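Local structure of lysozyme (Enterobacteria phage P1, 1XJU) at residues R1-A5 with M73-S79; M121-P126 with E146-L151; Q66-G70 with H110-G116. The protein cleaves the glycosidic linkages of host peptidoglycan as a signal-arrest-release endolysin, helping to lyse the infected cell and set the new virions free. One frame throughout, in Å; residues are numbered along the deposited sequence.

The contacts all lie in the helical part of this phage lysozyme, away from the active-site residues. Their centres are about 12 Å (interactions 1 and 2), 15 Å (1 and 3) and 13 Å (2 and 3) apart. The chain start, leading into helix 4-10, meets the first turn of helix 75-88 in interaction 1, helices 118-123 and 137-151 form interaction 2, and the ends of helices 46-67 and 108-114 meet in interaction 3. Along the chain, interactions 1 and 3 alternate, whereas 2 opens after both have closed. Direct contacts join them: Met73 and Ala113 meet Met121, and Arg1 NH2 reaches Gly70 O. Chain start, middle and end are thereby drawn into one helical body.

Interaction 1. Residues R1-A5 with M73-S79; sequences RTNQA and MPDNAFS
A salt bridge, a cation-pi stack and an N-cap residue join the start of the chain, residues 1-5, to the first turn of helix 75-88 in the phage lysozyme fold. The side chain of Arg1 runs extended over one face of the Phe78 ring, with CG anti to the backbone N (chi1 -177°). Its CD stands over the ring as a CH-pi contact, 3.9 Å from the centroid, and the guanidinium follows nearly parallel to the ring, planes 17° apart, although CZ is off-centre. In the plane of that guanidinium, NE and NH1 grip the salt-bridge partner Asp75 side-on, both at OD1; NH1 meets the anti lone pair of OD1, whereas NE arrives almost along the C-O direction. NH1 also donates to Met73 O at 2.8 Å, from above the carbonyl plane, and these three bonds and the stack fix the rotation of the guanidinium. The remaining nitrogen, NH2, bonds to Gly70 O.

Further along, Asn3 N donates to Ser79 OG at 2.9 Å, and this hydroxyl in turn donates to Asp75 O, which Ser79 N meets from the opposite face. Asn3 is the N-cap of helix 4-10, its OD1 taking the N-H of Gly6. The other end of the same amide also crosses the contact: Asn3 ND2 donates in the carbonyl plane to Asn76 OD1, 2.9 Å away, with the two amides turned 66° apart.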
loop_
_atom_site.group_PDB
_atom_site.type_symbol
_atom_site.label_atom_id
_atom_site.label_comp_id
_atom_site.label_asym_id
_atom_site.label_seq_id
_atom_site.Cartn_x
_atom_site.Cartn_y
_atom_site.Cartn_z
ATOM N N ARG A 1 -11.022 -7.076 8.359
ATOM C CA ARG A 1 -10.235 -8.324 8.425
ATOM C C ARG A 1 -8.778 -8.091 8.822
ATOM O O ARG A 1 -8.178 -8.969 9.420
ATOM C CB ARG A 1 -10.310 -9.053 7.076
ATOM C CG ARG A 1 -9.566 -10.409 7.095
ATOM C CD ARG A 1 -9.642 -11.132 5.771
ATOM N NE ARG A 1 -8.777 -12.295 5.841
ATOM C CZ ARG A 1 -8.213 -12.903 4.807
ATOM N NH1 ARG A 1 -7.328 -13.839 5.035
ATOM N NH2 ARG A 1 -8.503 -12.595 3.571
ATOM N N THR A 2 -8.186 -6.952 8.459
ATOM C CA THR A 2 -6.784 -6.698 8.779
ATOM C C THR A 2 -6.545 -7.042 10.246
ATOM O O THR A 2 -7.287 -6.617 11.133
ATOM C CB THR A 2 -6.433 -5.239 8.515
ATOM O OG1 THR A 2 -6.668 -4.966 7.126
ATOM C CG2 THR A 2 -4.994 -4.960 8.755
ATOM N N ASN A 3 -5.501 -7.801 10.485
ATOM C CA ASN A 3 -5.185 -8.308 11.792
ATOM C C ASN A 3 -4.404 -7.296 12.636
ATOM O O ASN A 3 -4.104 -6.189 12.190
ATOM C CB ASN A 3 -4.523 -9.689 11.700
ATOM C CG ASN A 3 -3.158 -9.663 11.080
ATOM O OD1 ASN A 3 -2.503 -8.615 10.911
ATOM N ND2 ASN A 3 -2.672 -10.886 10.768
ATOM N N GLN A 4 -4.108 -7.645 13.894
ATOM C CA GLN A 4 -3.461 -6.714 14.779
ATOM C C GLN A 4 -2.143 -6.248 14.271
ATOM O O GLN A 4 -1.804 -5.075 14.409
ATOM C CB GLN A 4 -3.296 -7.343 16.181
ATOM C CG GLN A 4 -4.580 -7.616 16.839
ATOM C CD GLN A 4 -5.274 -6.345 17.137
ATOM O OE1 GLN A 4 -4.737 -5.480 17.875
ATOM N NE2 GLN A 4 -6.436 -6.149 16.498
ATOM N N ALA A 5 -1.355 -7.158 13.719
ATOM C CA ALA A 5 -0.045 -6.790 13.218
ATOM C C ALA A 5 -0.188 -5.803 12.062
ATOM O O ALA A 5 0.585 -4.857 11.944
ATOM C CB ALA A 5 0.698 -8.059 12.739
ATOM N N MET A 73 -6.041 -15.319 0.416
ATOM C CA MET A 73 -4.789 -15.143 1.175
ATOM C C MET A 73 -4.966 -15.549 2.598
ATOM O O MET A 73 -6.054 -15.380 3.131
ATOM C CB MET A 73 -4.415 -13.634 1.191
ATOM C CG MET A 73 -4.043 -13.080 -0.105
ATOM S SD MET A 73 -3.510 -11.375 0.133
ATOM C CE MET A 73 -3.521 -10.852 -1.607
ATOM N N PRO A 74 -3.881 -15.967 3.272
ATOM C CA PRO A 74 -3.885 -15.996 4.720
ATOM C C PRO A 74 -3.950 -14.601 5.297
ATOM O O PRO A 74 -3.661 -13.613 4.589
ATOM C CB PRO A 74 -2.542 -16.633 5.072
ATOM C CG PRO A 74 -1.945 -17.048 3.813
ATOM C CD PRO A 74 -2.601 -16.373 2.680
ATOM N N ASP A 75 -4.331 -14.501 6.556
ATOM C CA ASP A 75 -4.486 -13.205 7.203
ATOM C C ASP A 75 -3.237 -12.364 7.196
ATOM O O ASP A 75 -3.358 -11.140 7.023
ATOM C CB ASP A 75 -4.924 -13.377 8.654
ATOM C CG ASP A 75 -6.413 -13.638 8.834
ATOM O OD1 ASP A 75 -7.235 -13.650 7.905
ATOM O OD2 ASP A 75 -6.850 -13.844 9.990
ATOM N N ASN A 76 -2.043 -12.908 7.372
ATOM C CA ASN A 76 -0.882 -12.054 7.414
ATOM C C ASN A 76 -0.607 -11.400 6.060
ATOM O O ASN A 76 -0.413 -10.166 6.015
ATOM C CB ASN A 76 0.340 -12.847 7.875
ATOM C CG ASN A 76 0.312 -13.217 9.333
ATOM O OD1 ASN A 76 -0.415 -12.592 10.127
ATOM N ND2 ASN A 76 1.078 -14.249 9.701
ATOM N N ALA A 77 -0.652 -12.163 4.982
ATOM C CA ALA A 77 -0.468 -11.581 3.674
ATOM C C ALA A 77 -1.572 -10.568 3.377
ATOM O O ALA A 77 -1.328 -9.471 2.828
ATOM C CB ALA A 77 -0.409 -12.642 2.612
ATOM N N PHE A 78 -2.808 -10.916 3.683
ATOM C CA PHE A 78 -3.913 -10.013 3.444
ATOM C C PHE A 78 -3.695 -8.701 4.166
ATOM O O PHE A 78 -3.978 -7.612 3.602
ATOM C CB PHE A 78 -5.223 -10.631 3.920
ATOM C CG PHE A 78 -6.396 -9.714 3.761
ATOM C CD1 PHE A 78 -7.022 -9.588 2.542
ATOM C CD2 PHE A 78 -6.774 -8.881 4.806
ATOM C CE1 PHE A 78 -8.040 -8.669 2.390
ATOM C CE2 PHE A 78 -7.757 -7.954 4.608
ATOM C CZ PHE A 78 -8.383 -7.872 3.429
ATOM N N SER A 79 -3.275 -8.780 5.386
ATOM C CA SER A 79 -3.113 -7.596 6.245
ATOM C C SER A 79 -1.944 -6.756 5.789
ATOM O O SER A 79 -2.053 -5.513 5.739
ATOM C CB SER A 79 -2.914 -8.065 7.676
ATOM O OG SER A 79 -4.071 -8.732 8.160
HETATM O O HOH W 1 -8.612 -11.115 10.903
HETATM O O HOH W 2 -4.546 -13.030 11.962
#

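Interaction 2. Residues M121-P126 with E146-L151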
loop_
_atom_site.group_PDB
_atom_site.type_symbol
_atom_site.label_atom_id
_atom_site.label_comp_id
_atom_site.label_asym_id
_atom_site.label_seq_id
_atom_site.Cartn_x
_atom_site.Cartn_y
_atom_site.Cartn_z
ATOM N N MET A 121 4.511 -12.693 -4.217
ATOM C CA MET A 121 3.770 -11.434 -4.034
ATOM C C MET A 121 4.420 -10.606 -2.905
ATOM O O MET A 121 4.775 -9.426 -3.080
ATOM C CB MET A 121 2.317 -11.733 -3.780
ATOM C CG MET A 121 1.477 -10.482 -3.549
ATOM S SD MET A 121 -0.147 -10.888 -2.844
ATOM C CE MET A 121 0.309 -11.368 -1.151
ATOM N N CYS A 122 4.552 -11.200 -1.740
ATOM C CA CYS A 122 5.144 -10.539 -0.590
ATOM C C CYS A 122 6.506 -9.985 -0.910
ATOM O O CYS A 122 6.879 -8.853 -0.459
ATOM C CB CYS A 122 5.296 -11.540 0.575
ATOM S SG CYS A 122 3.775 -12.251 1.273
ATOM N N ASN A 123 7.293 -10.768 -1.630
ATOM C CA ASN A 123 8.641 -10.353 -1.955
ATOM C C ASN A 123 8.722 -9.186 -2.916
ATOM O O ASN A 123 9.790 -8.606 -3.067
ATOM C CB ASN A 123 9.451 -11.541 -2.445
ATOM C CG ASN A 123 9.876 -12.436 -1.308
ATOM O OD1 ASN A 123 10.018 -12.003 -0.179
ATOM N ND2 ASN A 123 10.051 -13.716 -1.603
ATOM N N HIS A 124 7.613 -8.820 -3.537
ATOM C CA HIS A 124 7.545 -7.618 -4.364
ATOM C C HIS A 124 7.016 -6.396 -3.660
ATOM O O HIS A 124 6.910 -5.335 -4.300
ATOM C CB HIS A 124 6.784 -7.904 -5.636
ATOM C CG HIS A 124 7.615 -8.654 -6.634
ATOM N ND1 HIS A 124 8.468 -8.011 -7.517
ATOM C CD2 HIS A 124 7.801 -9.984 -6.830
ATOM C CE1 HIS A 124 9.108 -8.913 -8.244
ATOM N NE2 HIS A 124 8.735 -10.109 -7.832
ATOM N N LEU A 125 6.672 -6.480 -2.380
ATOM C CA LEU A 125 6.237 -5.286 -1.656
ATOM C C LEU A 125 7.289 -4.186 -1.770
ATOM O O LEU A 125 6.919 -3.015 -1.959
ATOM C CB LEU A 125 5.874 -5.645 -0.196
ATOM C CG LEU A 125 4.429 -6.175 -0.098
ATOM C CD1 LEU A 125 4.238 -6.898 1.184
ATOM C CD2 LEU A 125 3.440 -5.020 -0.184
ATOM N N PRO A 126 8.588 -4.473 -1.629
ATOM C CA PRO A 126 9.578 -3.392 -1.752
ATOM C C PRO A 126 9.727 -2.836 -3.150
ATOM O O PRO A 126 10.617 -1.939 -3.354
ATOM C CB PRO A 126 10.883 -4.020 -1.189
ATOM C CG PRO A 126 10.347 -5.145 -0.330
ATOM C CD PRO A 126 9.203 -5.720 -1.112
ATOM N N GLU A 146 6.141 -4.666 6.092
ATOM C CA GLU A 146 5.000 -5.373 5.551
ATOM C C GLU A 146 5.396 -6.725 4.989
ATOM O O GLU A 146 4.660 -7.720 5.207
ATOM C CB GLU A 146 4.308 -4.524 4.456
ATOM C CG GLU A 146 3.614 -3.272 4.945
ATOM C CD GLU A 146 3.278 -2.346 3.820
ATOM O OE1 GLU A 146 2.634 -1.267 4.135
ATOM O OE2 GLU A 146 3.722 -2.577 2.698
ATOM N N ARG A 147 6.501 -6.811 4.286
ATOM C CA ARG A 147 6.951 -8.070 3.705
ATOM C C ARG A 147 7.190 -9.116 4.773
ATOM O O ARG A 147 6.794 -10.258 4.603
ATOM C CB ARG A 147 8.179 -7.841 2.854
ATOM C CG ARG A 147 8.901 -9.097 2.401
ATOM C CD ARG A 147 10.195 -8.826 1.688
ATOM N NE ARG A 147 11.220 -8.418 2.662
ATOM C CZ ARG A 147 12.378 -7.801 2.350
ATOM N NH1 ARG A 147 13.181 -7.401 3.332
ATOM N NH2 ARG A 147 12.732 -7.552 1.090
ATOM N N GLN A 148 7.800 -8.744 5.872
ATOM C CA GLN A 148 8.034 -9.726 6.918
ATOM C C GLN A 148 6.752 -10.209 7.537
ATOM O O GLN A 148 6.658 -11.429 7.831
ATOM C CB GLN A 148 9.000 -9.176 7.918
ATOM C CG GLN A 148 10.420 -8.962 7.293
ATOM C CD GLN A 148 10.955 -10.145 6.383
ATOM O OE1 GLN A 148 11.074 -9.992 5.153
ATOM N NE2 GLN A 148 11.251 -11.307 6.992
ATOM N N LEU A 149 5.786 -9.334 7.739
ATOM C CA LEU A 149 4.484 -9.794 8.176
ATOM C C LEU A 149 3.865 -10.755 7.158
ATOM O O LEU A 149 3.418 -11.850 7.503
ATOM C CB LEU A 149 3.538 -8.621 8.413
ATOM C CG LEU A 149 2.096 -9.007 8.686
ATOM C CD1 LEU A 149 1.967 -9.896 9.931
ATOM C CD2 LEU A 149 1.238 -7.735 8.864
ATOM N N CYS A 150 3.882 -10.338 5.901
ATOM C CA CYS A 150 3.284 -11.068 4.805
ATOM C C CYS A 150 3.790 -12.504 4.747
ATOM O O CYS A 150 3.015 -13.438 4.522
ATOM C CB CYS A 150 3.637 -10.266 3.547
ATOM S SG CYS A 150 2.769 -10.647 2.013
ATOM N N LEU A 151 5.093 -12.685 4.941
ATOM C CA LEU A 151 5.739 -13.987 4.798
ATOM C C LEU A 151 5.556 -14.856 6.016
ATOM O O LEU A 151 5.885 -16.067 5.952
ATOM C CB LEU A 151 7.231 -13.804 4.581
ATOM C CG LEU A 151 7.640 -13.175 3.261
ATOM C CD1 LEU A 151 9.107 -12.785 3.283
ATOM C CD2 LEU A 151 7.343 -14.149 2.165
HETATM O O HOH W 3 11.998 -8.624 -1.370
#
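Leu151 lays its CD2 methyl against Cys122 CB, 3.7 Å away, beside the disulfide that ties helix 118-123 to helix 137-151. The bond itself runs between Cys122 SG and Cys150 SG at 2.0 Å, with a chi3 of -77°, and it is buried. The two half-cystines differ in how they enter it: Cys122 SG stands beside its backbone N (chi1 -63°), whereas Cys150 SG is anti to its own (chi1 -167°). Met121 CE and Leu125 CD1 each approach Cys150 SG at 4.1 Å, giving the sulfur an apolar setting. Leu125 CD1 also packs on the backbone of the facing helix, 3.8 Å from Arg147 N, while its CD2 lies equally near Glu146 OE2. That carboxylate is held by Arg142, Arg143 and Ser83.

On the outer side, the aliphatic part of Arg147 passes over the end of helix 118-123, bringing CG to 3.5 Å from Cys122 O and CD close to Asn123 OD1. A bend at chi3 then carries the guanidinium across Pro126 CG, where NH2 donates to a water that bridges to Asn123 O. Arg147 NE bonds to Gln148 OE1. Between these segments the direct contacts are the disulfide and van der Waals packing. Distinct from the Cys16-Cys23 disulfide of the inactive form, this cross-link within the phage lysozyme fold covalently limits how far the two helices can separate here.

Interaction 3. Residues Q66-G70 with H110-G116; sequences QHFRG and HKWAQKG. With SO4 (sulfate ion), chain D.
A chi1 of -176° turns the His110 imidazole away from its own backbone N and out toward the end of helix 46-67, where the Phe68 ring receives it. The result is a T-shaped pair: the edge of His110 points at the face of Phe68, the centroids are 5.1 Å apart and the planes stand at 85°. His110 CD2 is over the phenyl face but displaced toward its rim, and Phe68 CE1 also touches His110 CB. At the edge of the same phenyl ring sits Ala113, whose CB is 3.8 Å from Phe68 CD1. The imidazole is positioned further by Glu106, which bonds to His110 ND1.

Gln114 folds back at chi2, placing its CG over a face of the His110 ring and its amide beside the last turn of helix 46-67. There NE2 donates to His67 O at 2.9 Å. The bond is bent, 138° at the hydrogen, and although His67 O is close to the amide plane, the donor stands well above the carbonyl plane. NE2 thus reaches His67 O directly and Gln66 O through a water.

Arg69 runs past Ala113 O, its CD 3.6 Å from that oxygen. Its NH1 stands above the carbonyl plane of Gln114 and donates to Gln114 O at 3.2 Å along a fairly straight line, while a salt bridge from NH2 to Asp72 steadies the guanidinium. Lys111 NZ donates to sulfate O4 at 2.7 Å; Arg101 and Glu106 N also bind this ion, which probably comes from the crystallisation liquor. Just beyond Gln114 lies Gly116, whose positive phi accompanies two backbone bonds into the preceding turn. The contact thus pairs two helix C-termini, that of helix 108-114 closed by a Schellman motif.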
loop_
_atom_site.group_PDB
_atom_site.type_symbol
_atom_site.label_atom_id
_atom_site.label_comp_id
_atom_site.label_asym_id
_atom_site.label_seq_id
_atom_site.Cartn_x
_atom_site.Cartn_y
_atom_site.Cartn_z
ATOM N N GLN A 66 -10.753 -7.381 -4.335
ATOM C CA GLN A 66 -11.223 -7.327 -5.717
ATOM C C GLN A 66 -10.175 -7.590 -6.738
ATOM O O GLN A 66 -10.460 -8.222 -7.788
ATOM C CB GLN A 66 -11.841 -5.973 -6.001
ATOM C CG GLN A 66 -13.149 -5.722 -5.340
ATOM C CD GLN A 66 -14.179 -6.739 -5.772
ATOM O OE1 GLN A 66 -14.319 -7.028 -6.970
ATOM N NE2 GLN A 66 -14.864 -7.323 -4.812
ATOM N N HIS A 67 -8.941 -7.191 -6.453
ATOM C CA HIS A 67 -7.915 -7.157 -7.460
ATOM C C HIS A 67 -6.669 -7.994 -7.186
ATOM O O HIS A 67 -5.801 -8.071 -8.038
ATOM C CB HIS A 67 -7.544 -5.721 -7.809
ATOM C CG HIS A 67 -8.709 -4.936 -8.253
ATOM N ND1 HIS A 67 -9.466 -5.275 -9.355
ATOM C CD2 HIS A 67 -9.271 -3.821 -7.728
ATOM C CE1 HIS A 67 -10.455 -4.413 -9.474
ATOM N NE2 HIS A 67 -10.366 -3.535 -8.494
ATOM N N PHE A 68 -6.566 -8.568 -5.976
ATOM C CA PHE A 68 -5.406 -9.320 -5.547
ATOM C C PHE A 68 -5.766 -10.668 -4.937
ATOM O O PHE A 68 -4.947 -11.282 -4.266
ATOM C CB PHE A 68 -4.526 -8.480 -4.590
ATOM C CG PHE A 68 -3.930 -7.273 -5.245
ATOM C CD1 PHE A 68 -2.674 -7.291 -5.725
ATOM C CD2 PHE A 68 -4.656 -6.127 -5.389
ATOM C CE1 PHE A 68 -2.127 -6.200 -6.339
ATOM C CE2 PHE A 68 -4.131 -5.016 -6.036
ATOM C CZ PHE A 68 -2.861 -5.038 -6.526
ATOM N N ARG A 69 -6.999 -11.129 -5.153
ATOM C CA ARG A 69 -7.419 -12.449 -4.611
ATOM C C ARG A 69 -7.354 -12.503 -3.095
ATOM O O ARG A 69 -7.060 -13.531 -2.503
ATOM C CB ARG A 69 -6.689 -13.623 -5.280
ATOM C CG ARG A 69 -7.157 -13.852 -6.718
ATOM C CD ARG A 69 -6.445 -15.051 -7.329
ATOM N NE ARG A 69 -6.755 -16.246 -6.541
ATOM C CZ ARG A 69 -6.081 -17.377 -6.537
ATOM N NH1 ARG A 69 -5.064 -17.525 -7.350
ATOM N NH2 ARG A 69 -6.442 -18.340 -5.713
ATOM N N GLY A 70 -7.650 -11.366 -2.450
ATOM C CA GLY A 70 -7.525 -11.259 -1.021
ATOM C C GLY A 70 -8.222 -12.350 -0.242
ATOM O O GLY A 70 -7.733 -12.785 0.764
ATOM N N HIS A 110 0.939 -7.763 -8.567
ATOM C CA HIS A 110 -0.371 -8.163 -9.025
ATOM C C HIS A 110 -0.346 -9.502 -9.779
ATOM O O HIS A 110 -1.242 -10.341 -9.582
ATOM C CB HIS A 110 -0.986 -7.044 -9.881
ATOM C CG HIS A 110 -2.389 -7.316 -10.344
ATOM N ND1 HIS A 110 -2.679 -7.936 -11.552
ATOM C CD2 HIS A 110 -3.590 -7.037 -9.784
ATOM C CE1 HIS A 110 -4.000 -7.988 -11.689
ATOM N NE2 HIS A 110 -4.584 -7.515 -10.613
ATOM N N LYS A 111 0.635 -9.674 -10.619
ATOM C CA LYS A 111 0.788 -10.937 -11.343
ATOM C C LYS A 111 0.829 -12.112 -10.364
ATOM O O LYS A 111 0.160 -13.117 -10.566
ATOM C CB LYS A 111 2.048 -10.906 -12.185
ATOM C CG LYS A 111 1.882 -10.103 -13.433
ATOM C CD LYS A 111 3.073 -10.235 -14.322
ATOM C CE LYS A 111 2.975 -9.331 -15.544
ATOM N NZ LYS A 111 1.902 -9.693 -16.458
ATOM N N TRP A 112 1.667 -12.006 -9.343
ATOM C CA TRP A 112 1.795 -13.097 -8.406
ATOM C C TRP A 112 0.575 -13.291 -7.557
ATOM O O TRP A 112 0.190 -14.430 -7.273
ATOM C CB TRP A 112 3.060 -12.938 -7.564
ATOM C CG TRP A 112 4.325 -13.097 -8.322
ATOM C CD1 TRP A 112 5.319 -12.208 -8.413
ATOM C CD2 TRP A 112 4.756 -14.253 -9.053
ATOM N NE1 TRP A 112 6.371 -12.724 -9.155
ATOM C CE2 TRP A 112 6.047 -13.992 -9.534
ATOM C CE3 TRP A 112 4.211 -15.507 -9.302
ATOM C CZ2 TRP A 112 6.746 -14.900 -10.324
ATOM C CZ3 TRP A 112 4.952 -16.433 -10.062
ATOM C CH2 TRP A 112 6.189 -16.111 -10.535
ATOM N N ALA A 113 -0.073 -12.201 -7.140
ATOM C CA ALA A 113 -1.317 -12.341 -6.374
ATOM C C ALA A 113 -2.379 -13.085 -7.199
ATOM O O ALA A 113 -3.076 -13.937 -6.666
ATOM C CB ALA A 113 -1.835 -10.947 -6.018
ATOM N N GLN A 114 -2.470 -12.791 -8.484
ATOM C CA GLN A 114 -3.455 -13.445 -9.313
ATOM C C GLN A 114 -3.199 -14.940 -9.466
ATOM O O GLN A 114 -4.127 -15.688 -9.757
ATOM C CB GLN A 114 -3.559 -12.767 -10.642
ATOM C CG GLN A 114 -4.210 -11.389 -10.572
ATOM C CD GLN A 114 -5.656 -11.467 -10.256
ATOM O OE1 GLN A 114 -6.331 -12.375 -10.740
ATOM N NE2 GLN A 114 -6.165 -10.550 -9.449
ATOM N N LYS A 115 -1.960 -15.361 -9.273
ATOM C CA LYS A 115 -1.600 -16.755 -9.283
ATOM C C LYS A 115 -1.636 -17.387 -7.908
ATOM O O LYS A 115 -1.268 -18.566 -7.790
ATOM C CB LYS A 115 -0.219 -16.910 -9.924
ATOM C CG LYS A 115 -0.172 -16.547 -11.417
ATOM C CD LYS A 115 1.258 -16.448 -11.922
ATOM C CE LYS A 115 1.404 -16.074 -13.382
ATOM N NZ LYS A 115 2.840 -16.073 -13.810
ATOM N N GLY A 116 -1.997 -16.661 -6.846
ATOM C CA GLY A 116 -2.020 -17.232 -5.495
ATOM C C GLY A 116 -0.642 -17.539 -4.960
ATOM O O GLY A 116 -0.501 -18.313 -4.006
HETATM S S SO4 D . 2.479 -7.034 -18.958
HETATM O O1 SO4 D . 2.305 -6.742 -20.348
HETATM O O2 SO4 D . 1.539 -6.223 -18.171
HETATM O O3 SO4 D . 3.862 -6.802 -18.569
HETATM O O4 SO4 D . 2.285 -8.471 -18.834
HETATM O O HOH W 4 -9.145 -10.246 -9.257
#